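Local coordinates for probable molybdenum cofactor guanylyltransferase (Aquifex aeolicus, PDB 2E8B), which probably transfers GMP from GTP to molybdenum-molybdopterin, with magnesium as cofactor, to form the molybdopterin guanine dinucleotide form of the molybdenum cofactor, at residues L116-N121 / S127-E132; A83-L88 / W161-D166. One frame throughout, in Å; residues are numbered along the deposited sequence.

The two contacts lie on opposite sides of the mixed sheet of the MobA-like, GT-A-type nucleotidyltransferase domain. Interaction 1 packs helix 112-120 on strand 126-130; interaction 2 joins helices 84-94 and 160-167. Their centres are about 17 Å apart, and their nearest atoms approach to about 5 Å without touching. Along the chain, interaction 1 is nested inside the long loop that interaction 2 closes. Tyr141 of strand 140-142 is common ground: Val128 touches it from the neighbouring strand, and Leu88 and Leu164 from the helices. Helical layers thus cover both sheet faces, and in interaction 2 the side chain of Leu88 lies about 5 Å from that of Leu20, predicted to bind GTP.

Interaction 1: residues L116-N121 / S127-E132; sequences LYVLEN and SVAKTE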
ATOM      1  N   LEU A 116      -2.051   5.693 -11.461  1.00 12.47           N
ATOM      2  CA  LEU A 116      -3.154   6.188 -12.270  1.00 11.71           C
ATOM      3  C   LEU A 116      -3.773   5.107 -13.154  1.00 12.22           C
ATOM      4  O   LEU A 116      -4.986   5.097 -13.357  1.00 12.05           O
ATOM      5  CB  LEU A 116      -2.685   7.369 -13.121  1.00 12.24           C
ATOM      6  CG  LEU A 116      -2.286   8.605 -12.310  1.00 12.04           C
ATOM      7  CD1 LEU A 116      -1.805   9.674 -13.258  1.00 12.09           C
ATOM      8  CD2 LEU A 116      -3.468   9.109 -11.484  1.00 15.95           C
ATOM      9  N   TYR A 117      -2.956   4.193 -13.673  1.00 12.29           N
ATOM     10  CA  TYR A 117      -3.491   3.127 -14.517  1.00 12.53           C
ATOM     11  C   TYR A 117      -4.382   2.224 -13.673  1.00 12.88           C
ATOM     12  O   TYR A 117      -5.432   1.763 -14.135  1.00 12.94           O
ATOM     13  CB  TYR A 117      -2.372   2.288 -15.147  1.00 11.61           C
ATOM     14  CG  TYR A 117      -2.877   1.314 -16.196  1.00 11.82           C
ATOM     15  CD1 TYR A 117      -3.312   1.765 -17.441  1.00 13.10           C
ATOM     16  CD2 TYR A 117      -2.931  -0.056 -15.935  1.00 14.04           C
ATOM     17  CE1 TYR A 117      -3.790   0.876 -18.405  1.00 14.74           C
ATOM     18  CE2 TYR A 117      -3.409  -0.956 -16.893  1.00 14.61           C
ATOM     19  CZ  TYR A 117      -3.836  -0.479 -18.122  1.00 15.78           C
ATOM     20  OH  TYR A 117      -4.331  -1.349 -19.064  1.00 17.41           O
ATOM     21  N   VAL A 118      -3.972   1.980 -12.432  1.00 12.82           N
ATOM     22  CA  VAL A 118      -4.776   1.143 -11.551  1.00 12.65           C
ATOM     23  C   VAL A 118      -6.089   1.853 -11.248  1.00 12.51           C
ATOM     24  O   VAL A 118      -7.154   1.243 -11.311  1.00 12.67           O
ATOM     25  CB  VAL A 118      -4.032   0.808 -10.240  1.00 10.98           C
ATOM     26  CG1 VAL A 118      -4.969   0.072  -9.278  1.00 13.39           C
ATOM     27  CG2 VAL A 118      -2.841  -0.077 -10.553  1.00 13.49           C
ATOM     28  N   LEU A 119      -6.017   3.149 -10.950  1.00 11.42           N
ATOM     29  CA  LEU A 119      -7.225   3.915 -10.661  1.00 10.97           C
ATOM     30  C   LEU A 119      -8.200   3.885 -11.833  1.00 12.03           C
ATOM     31  O   LEU A 119      -9.411   3.747 -11.642  1.00 13.62           O
ATOM     32  CB  LEU A 119      -6.889   5.377 -10.347  1.00 12.82           C
ATOM     33  CG  LEU A 119      -6.203   5.668  -9.011  1.00 11.83           C
ATOM     34  CD1 LEU A 119      -5.924   7.158  -8.888  1.00 15.38           C
ATOM     35  CD2 LEU A 119      -7.095   5.205  -7.878  1.00 14.60           C
ATOM     36  N   GLU A 120      -7.671   4.037 -13.043  1.00 12.51           N
ATOM     37  CA  GLU A 120      -8.509   4.040 -14.238  1.00 12.67           C
ATOM     38  C   GLU A 120      -9.231   2.710 -14.415  1.00 13.69           C
ATOM     39  O   GLU A 120     -10.365   2.672 -14.886  1.00 12.86           O
ATOM     40  CB  GLU A 120      -7.656   4.332 -15.481  1.00 13.56           C
ATOM     41  CG  GLU A 120      -8.446   4.370 -16.788  1.00 15.84           C
ATOM     42  CD  GLU A 120      -7.567   4.614 -18.010  1.00 16.37           C
ATOM     43  OE1 GLU A 120      -6.702   5.515 -17.955  1.00 13.34           O
ATOM     44  OE2 GLU A 120      -7.754   3.918 -19.034  1.00 18.82           O
ATOM     45  N   ASN A 121      -8.570   1.626 -14.021  1.00 13.08           N
ATOM     46  CA  ASN A 121      -9.130   0.285 -14.162  1.00 12.72           C
ATOM     47  C   ASN A 121      -9.743  -0.299 -12.894  1.00 13.70           C
ATOM     48  O   ASN A 121      -9.988  -1.505 -12.818  1.00 15.26           O
ATOM     49  CB  ASN A 121      -8.044  -0.657 -14.681  1.00 13.93           C
ATOM     50  CG  ASN A 121      -7.696  -0.386 -16.121  1.00 16.39           C
ATOM     51  OD1 ASN A 121      -8.426  -0.784 -17.027  1.00 19.28           O
ATOM     52  ND2 ASN A 121      -6.588   0.312 -16.347  1.00 17.98           N
ATOM     53  N   SER A 127      -9.067  -4.043  -6.549  1.00 13.96           N
ATOM     54  CA  SER A 127      -8.352  -4.100  -7.818  1.00 13.25           C
ATOM     55  C   SER A 127      -6.890  -3.924  -7.458  1.00 14.04           C
ATOM     56  O   SER A 127      -6.504  -2.907  -6.879  1.00 14.46           O
ATOM     57  CB  SER A 127      -8.800  -2.981  -8.763  1.00 16.55           C
ATOM     58  OG  SER A 127     -10.086  -3.261  -9.290  1.00 17.35           O
ATOM     59  N   VAL A 128      -6.083  -4.926  -7.774  1.00 12.96           N
ATOM     60  CA  VAL A 128      -4.669  -4.865  -7.457  1.00 14.18           C
ATOM     61  C   VAL A 128      -3.813  -5.087  -8.686  1.00 15.42           C
ATOM     62  O   VAL A 128      -4.213  -5.774  -9.631  1.00 14.15           O
ATOM     63  CB  VAL A 128      -4.287  -5.909  -6.392  1.00 15.07           C
ATOM     64  CG1 VAL A 128      -4.755  -5.451  -5.018  1.00 16.01           C
ATOM     65  CG2 VAL A 128      -4.907  -7.246  -6.741  1.00 16.56           C
ATOM     66  N   ALA A 129      -2.626  -4.495  -8.659  1.00 14.97           N
ATOM     67  CA  ALA A 129      -1.677  -4.599  -9.757  1.00 15.05           C
ATOM     68  C   ALA A 129      -1.170  -6.025  -9.947  1.00 14.82           C
ATOM     69  O   ALA A 129      -0.926  -6.740  -8.980  1.00 14.42           O
ATOM     70  CB  ALA A 129      -0.500  -3.655  -9.506  1.00 12.61           C
ATOM     71  N   LYS A 130      -1.007  -6.423 -11.203  1.00 14.04           N
ATOM     72  CA  LYS A 130      -0.530  -7.759 -11.524  1.00 15.13           C
ATOM     73  C   LYS A 130       0.531  -7.763 -12.618  1.00 15.65           C
ATOM     74  O   LYS A 130       0.287  -7.328 -13.743  1.00 14.41           O
ATOM     75  CB  LYS A 130      -1.709  -8.648 -11.954  1.00 13.87           C
ATOM     76  CG  LYS A 130      -1.327 -10.055 -12.404  1.00 18.06           C
ATOM     77  CD  LYS A 130      -0.759 -10.877 -11.261  1.00 17.29           C
ATOM     78  CE  LYS A 130      -0.391 -12.285 -11.712  1.00 21.14           C
ATOM     79  NZ  LYS A 130      -1.570 -13.057 -12.199  1.00 20.76           N
ATOM     80  N   THR A 131       1.723  -8.227 -12.257  1.00 18.79           N
ATOM     81  CA  THR A 131       2.824  -8.370 -13.202  1.00 20.27           C
ATOM     82  C   THR A 131       2.990  -9.879 -13.166  1.00 21.63           C
ATOM     83  O   THR A 131       2.008 -10.602 -13.315  1.00 22.19           O
ATOM     84  CB  THR A 131       4.119  -7.700 -12.702  1.00 21.06           C
ATOM     85  OG1 THR A 131       4.505  -8.270 -11.447  1.00 20.13           O
ATOM     86  CG2 THR A 131       3.924  -6.204 -12.541  1.00 19.67           C
ATOM     87  N   GLU A 132       4.212 -10.361 -12.962  1.00 24.24           N
ATOM     88  CA  GLU A 132       4.429 -11.795 -12.859  1.00 25.98           C
ATOM     89  C   GLU A 132       3.902 -12.171 -11.481  1.00 25.35           C
ATOM     90  O   GLU A 132       3.461 -13.293 -11.249  1.00 26.41           O
ATOM     91  CB  GLU A 132       5.920 -12.123 -12.943  1.00 29.19           C
ATOM     92  CG  GLU A 132       6.517 -11.918 -14.320  1.00 34.46           C
ATOM     93  CD  GLU A 132       5.921 -12.861 -15.341  1.00 36.69           C
ATOM     94  OE1 GLU A 132       5.976 -14.088 -15.107  1.00 39.49           O
ATOM     95  OE2 GLU A 132       5.396 -12.380 -16.369  1.00 39.88           O
TER
HETATM   96  O   HOH W   1      -9.883  -4.104 -12.258  1.00 24.36           O
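Val118 carries the apolar part of this contact, its two methyls fanning over neighbouring points of strand 126-130. With CG1 anti to the backbone N (chi1 173°), that methyl comes to 4.1 Å from Ser127 O, while CG2 lies 4.4 Å from Ala129 CB. One branched residue thus meets both a backbone carbonyl and the small side chain two residues further on. Val118 also touches Phe101 of strand 99-104, so the side chain at the centre of this buried, apolar part contacts two strands of the sheet.

The other side, at the partly exposed Asn121, is looser, and there a single water makes the link. Asn121 O and Ser127 OG stand 3.9 Å apart. One water donates to both, its oxygen 2.7 Å from Asn121 O; its bond to Ser127 OG is longer, 3.1 Å. The hydroxyl is also hydrogen-bonded to the backbone N of Lys123 in the connecting loop, which ties the start of the strand segment to the loop that leads into it.

Asn121, the first residue to depart from helical geometry, sends its carbonyl toward the strand but its amide back along the helix. The torsion that sets CG anti to the carbonyl carbon (chi1 -71°) lets ND2 donate to Tyr117 O at 2.9 Å, with an N-H...O angle of 157°. Asn121 N reaches that same oxygen from the opposite face of the carbonyl plane, so two donors grip it. ND2 also lies over the centre of one face of the Tyr117 ring, 3.3 Å above its plane.

No direct hydrogen bond crosses between the segments. Dispersion forces at Val118 seat helix 112-120 on strand 126-130, while the water carries the polar link between Asn121 O and Ser127 OG, too widely separated to bond directly.

Interaction 2: residues A83-L88 / W161-D166; sequences ASIIGL and WALLKD
No flat group of either segment, and so no ring face or edge, enters the meeting of Leu163 with Leu88 and Ile85; between the segments the contact is made wholly by branched aliphatic chains. Leu88 and Leu163 reach toward each other tip to tip, with CD2 of Leu88 3.9 Å from CD2 of Leu163. Both extend toward the facing helix because each CG lies anti to its own backbone N, at chi1 -176° in Leu88 and 169° in Leu163. The same Leu163 methyl is touched from one helical turn earlier, where Ile85 CD1 lies 4.4 Å from Leu163 CD2. A single methyl of helix 160-167 therefore serves two residues of helix 84-94. The closest CA pair, Ile85 CA and Leu163 CA, is 8.8 Å apart, and only side chains touch across the two segments.

All three residues are buried, and other elements help to enclose them. Helix 146-154 comes in beside the pair, with Ile153 against Ile85, and Ile149 and Arg152 against Leu163. Ile160 adds a further contact to Ile85, while Leu88 rests on Tyr141 of strand 140-142, joining this three-helix cluster to the central sheet.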
ATOM      1  N   ALA A  83       2.266  -7.786  10.246  1.00 19.01           N
ATOM      2  CA  ALA A  83       1.723  -8.523   9.111  1.00 15.69           C
ATOM      3  C   ALA A  83       1.056  -7.531   8.168  1.00 15.62           C
ATOM      4  O   ALA A  83       0.424  -6.571   8.608  1.00 14.74           O
ATOM      5  CB  ALA A  83       0.713  -9.559   9.590  1.00 14.00           C
ATOM      6  N   SER A  84       1.200  -7.761   6.870  1.00 14.30           N
ATOM      7  CA  SER A  84       0.616  -6.858   5.885  1.00 13.25           C
ATOM      8  C   SER A  84      -0.891  -6.722   6.039  1.00 13.41           C
ATOM      9  O   SER A  84      -1.443  -5.637   5.845  1.00 12.55           O
ATOM     10  CB  SER A  84       0.952  -7.336   4.473  1.00 14.04           C
ATOM     11  OG  SER A  84       2.351  -7.292   4.263  1.00 13.55           O
ATOM     12  N   ILE A  85      -1.557  -7.817   6.395  1.00 12.41           N
ATOM     13  CA  ILE A  85      -3.009  -7.779   6.543  1.00 12.65           C
ATOM     14  C   ILE A  85      -3.418  -6.850   7.682  1.00 13.87           C
ATOM     15  O   ILE A  85      -4.502  -6.272   7.659  1.00 13.02           O
ATOM     16  CB  ILE A  85      -3.595  -9.204   6.761  1.00 12.80           C
ATOM     17  CG1 ILE A  85      -5.117  -9.166   6.595  1.00 14.09           C
ATOM     18  CG2 ILE A  85      -3.226  -9.724   8.133  1.00 13.36           C
ATOM     19  CD1 ILE A  85      -5.780 -10.537   6.624  1.00 14.94           C
ATOM     20  N   ILE A  86      -2.542  -6.694   8.670  1.00 14.67           N
ATOM     21  CA  ILE A  86      -2.826  -5.808   9.798  1.00 16.19           C
ATOM     22  C   ILE A  86      -2.680  -4.349   9.363  1.00 16.34           C
ATOM     23  O   ILE A  86      -3.398  -3.474   9.845  1.00 16.64           O
ATOM     24  CB  ILE A  86      -1.892  -6.117  10.988  1.00 16.11           C
ATOM     25  CG1 ILE A  86      -2.289  -7.476  11.585  1.00 16.06           C
ATOM     26  CG2 ILE A  86      -1.977  -5.005  12.030  1.00 17.31           C
ATOM     27  CD1 ILE A  86      -1.461  -7.918  12.774  1.00 18.01           C
ATOM     28  N   GLY A  87      -1.760  -4.089   8.438  1.00 15.69           N
ATOM     29  CA  GLY A  87      -1.597  -2.730   7.946  1.00 15.96           C
ATOM     30  C   GLY A  87      -2.815  -2.368   7.107  1.00 15.31           C
ATOM     31  O   GLY A  87      -3.294  -1.228   7.125  1.00 14.89           O
ATOM     32  N   LEU A  88      -3.317  -3.353   6.367  1.00 15.56           N
ATOM     33  CA  LEU A  88      -4.490  -3.176   5.521  1.00 15.27           C
ATOM     34  C   LEU A  88      -5.701  -2.887   6.400  1.00 13.74           C
ATOM     35  O   LEU A  88      -6.482  -1.985   6.122  1.00 14.56           O
ATOM     36  CB  LEU A  88      -4.731  -4.441   4.694  1.00 17.90           C
ATOM     37  CG  LEU A  88      -5.872  -4.423   3.674  1.00 19.06           C
ATOM     38  CD1 LEU A  88      -5.612  -3.332   2.647  1.00 21.26           C
ATOM     39  CD2 LEU A  88      -5.975  -5.778   2.985  1.00 21.59           C
ATOM     40  N   TRP A 161      -3.680 -13.427   0.478  1.00 13.55           N
ATOM     41  CA  TRP A 161      -4.081 -14.236  -0.676  1.00 14.08           C
ATOM     42  C   TRP A 161      -5.410 -14.912  -0.366  1.00 14.07           C
ATOM     43  O   TRP A 161      -6.303 -14.957  -1.205  1.00 12.25           O
ATOM     44  CB  TRP A 161      -3.054 -15.327  -0.994  1.00 14.77           C
ATOM     45  CG  TRP A 161      -1.830 -14.863  -1.717  1.00 13.95           C
ATOM     46  CD1 TRP A 161      -1.617 -13.640  -2.289  1.00 14.85           C
ATOM     47  CD2 TRP A 161      -0.647 -15.632  -1.959  1.00 15.44           C
ATOM     48  NE1 TRP A 161      -0.369 -13.601  -2.871  1.00 13.69           N
ATOM     49  CE2 TRP A 161       0.245 -14.812  -2.685  1.00 14.98           C
ATOM     50  CE3 TRP A 161      -0.253 -16.937  -1.633  1.00 15.50           C
ATOM     51  CZ2 TRP A 161       1.509 -15.253  -3.093  1.00 15.24           C
ATOM     52  CZ3 TRP A 161       1.005 -17.376  -2.037  1.00 16.10           C
ATOM     53  CH2 TRP A 161       1.868 -16.536  -2.759  1.00 16.05           C
ATOM     54  N   ALA A 162      -5.535 -15.440   0.849  1.00 12.89           N
ATOM     55  CA  ALA A 162      -6.763 -16.115   1.262  1.00 14.02           C
ATOM     56  C   ALA A 162      -7.891 -15.103   1.385  1.00 14.68           C
ATOM     57  O   ALA A 162      -9.034 -15.380   1.021  1.00 16.61           O
ATOM     58  CB  ALA A 162      -6.545 -16.831   2.596  1.00 13.25           C
ATOM     59  N   LEU A 163      -7.566 -13.928   1.907  1.00 13.47           N
ATOM     60  CA  LEU A 163      -8.555 -12.869   2.055  1.00 14.05           C
ATOM     61  C   LEU A 163      -9.127 -12.508   0.688  1.00 13.63           C
ATOM     62  O   LEU A 163     -10.344 -12.441   0.513  1.00 14.87           O
ATOM     63  CB  LEU A 163      -7.920 -11.622   2.671  1.00 13.40           C
ATOM     64  CG  LEU A 163      -8.773 -10.348   2.633  1.00 13.56           C
ATOM     65  CD1 LEU A 163      -9.966 -10.478   3.592  1.00 13.93           C
ATOM     66  CD2 LEU A 163      -7.915  -9.146   3.027  1.00 16.45           C
ATOM     67  N   LEU A 164      -8.238 -12.282  -0.275  1.00 15.11           N
ATOM     68  CA  LEU A 164      -8.653 -11.901  -1.616  1.00 12.82           C
ATOM     69  C   LEU A 164      -9.467 -12.980  -2.325  1.00 12.94           C
ATOM     70  O   LEU A 164     -10.406 -12.664  -3.051  1.00 14.04           O
ATOM     71  CB  LEU A 164      -7.434 -11.496  -2.448  1.00 12.82           C
ATOM     72  CG  LEU A 164      -6.776 -10.181  -2.003  1.00 13.51           C
ATOM     73  CD1 LEU A 164      -5.616  -9.866  -2.934  1.00 15.26           C
ATOM     74  CD2 LEU A 164      -7.783  -9.047  -2.028  1.00 15.32           C
ATOM     75  N   LYS A 165      -9.120 -14.248  -2.124  1.00 14.13           N
ATOM     76  CA  LYS A 165      -9.895 -15.318  -2.745  1.00 16.48           C
ATOM     77  C   LYS A 165     -11.289 -15.339  -2.119  1.00 16.51           C
ATOM     78  O   LYS A 165     -12.285 -15.602  -2.792  1.00 18.92           O
ATOM     79  CB  LYS A 165      -9.214 -16.672  -2.535  1.00 16.23           C
ATOM     80  CG  LYS A 165      -8.004 -16.874  -3.418  1.00 19.95           C
ATOM     81  CD  LYS A 165      -7.508 -18.303  -3.343  1.00 22.33           C
ATOM     82  CE  LYS A 165      -6.587 -18.613  -4.509  1.00 26.87           C
ATOM     83  NZ  LYS A 165      -6.153 -20.039  -4.503  1.00 29.46           N
ATOM     84  N   ASP A 166     -11.352 -15.035  -0.829  1.00 15.35           N
ATOM     85  CA  ASP A 166     -12.617 -15.025  -0.107  1.00 17.02           C
ATOM     86  C   ASP A 166     -13.543 -13.918  -0.607  1.00 18.74           C
ATOM     87  O   ASP A 166     -14.662 -14.181  -1.047  1.00 19.04           O
ATOM     88  CB  ASP A 166     -12.345 -14.839   1.393  1.00 18.99           C
ATOM     89  CG  ASP A 166     -13.591 -14.996   2.242  1.00 24.28           C
ATOM     90  OD1 ASP A 166     -14.685 -15.218   1.681  1.00 24.85           O
ATOM     91  OD2 ASP A 166     -13.470 -14.895   3.485  1.00 25.45           O
TER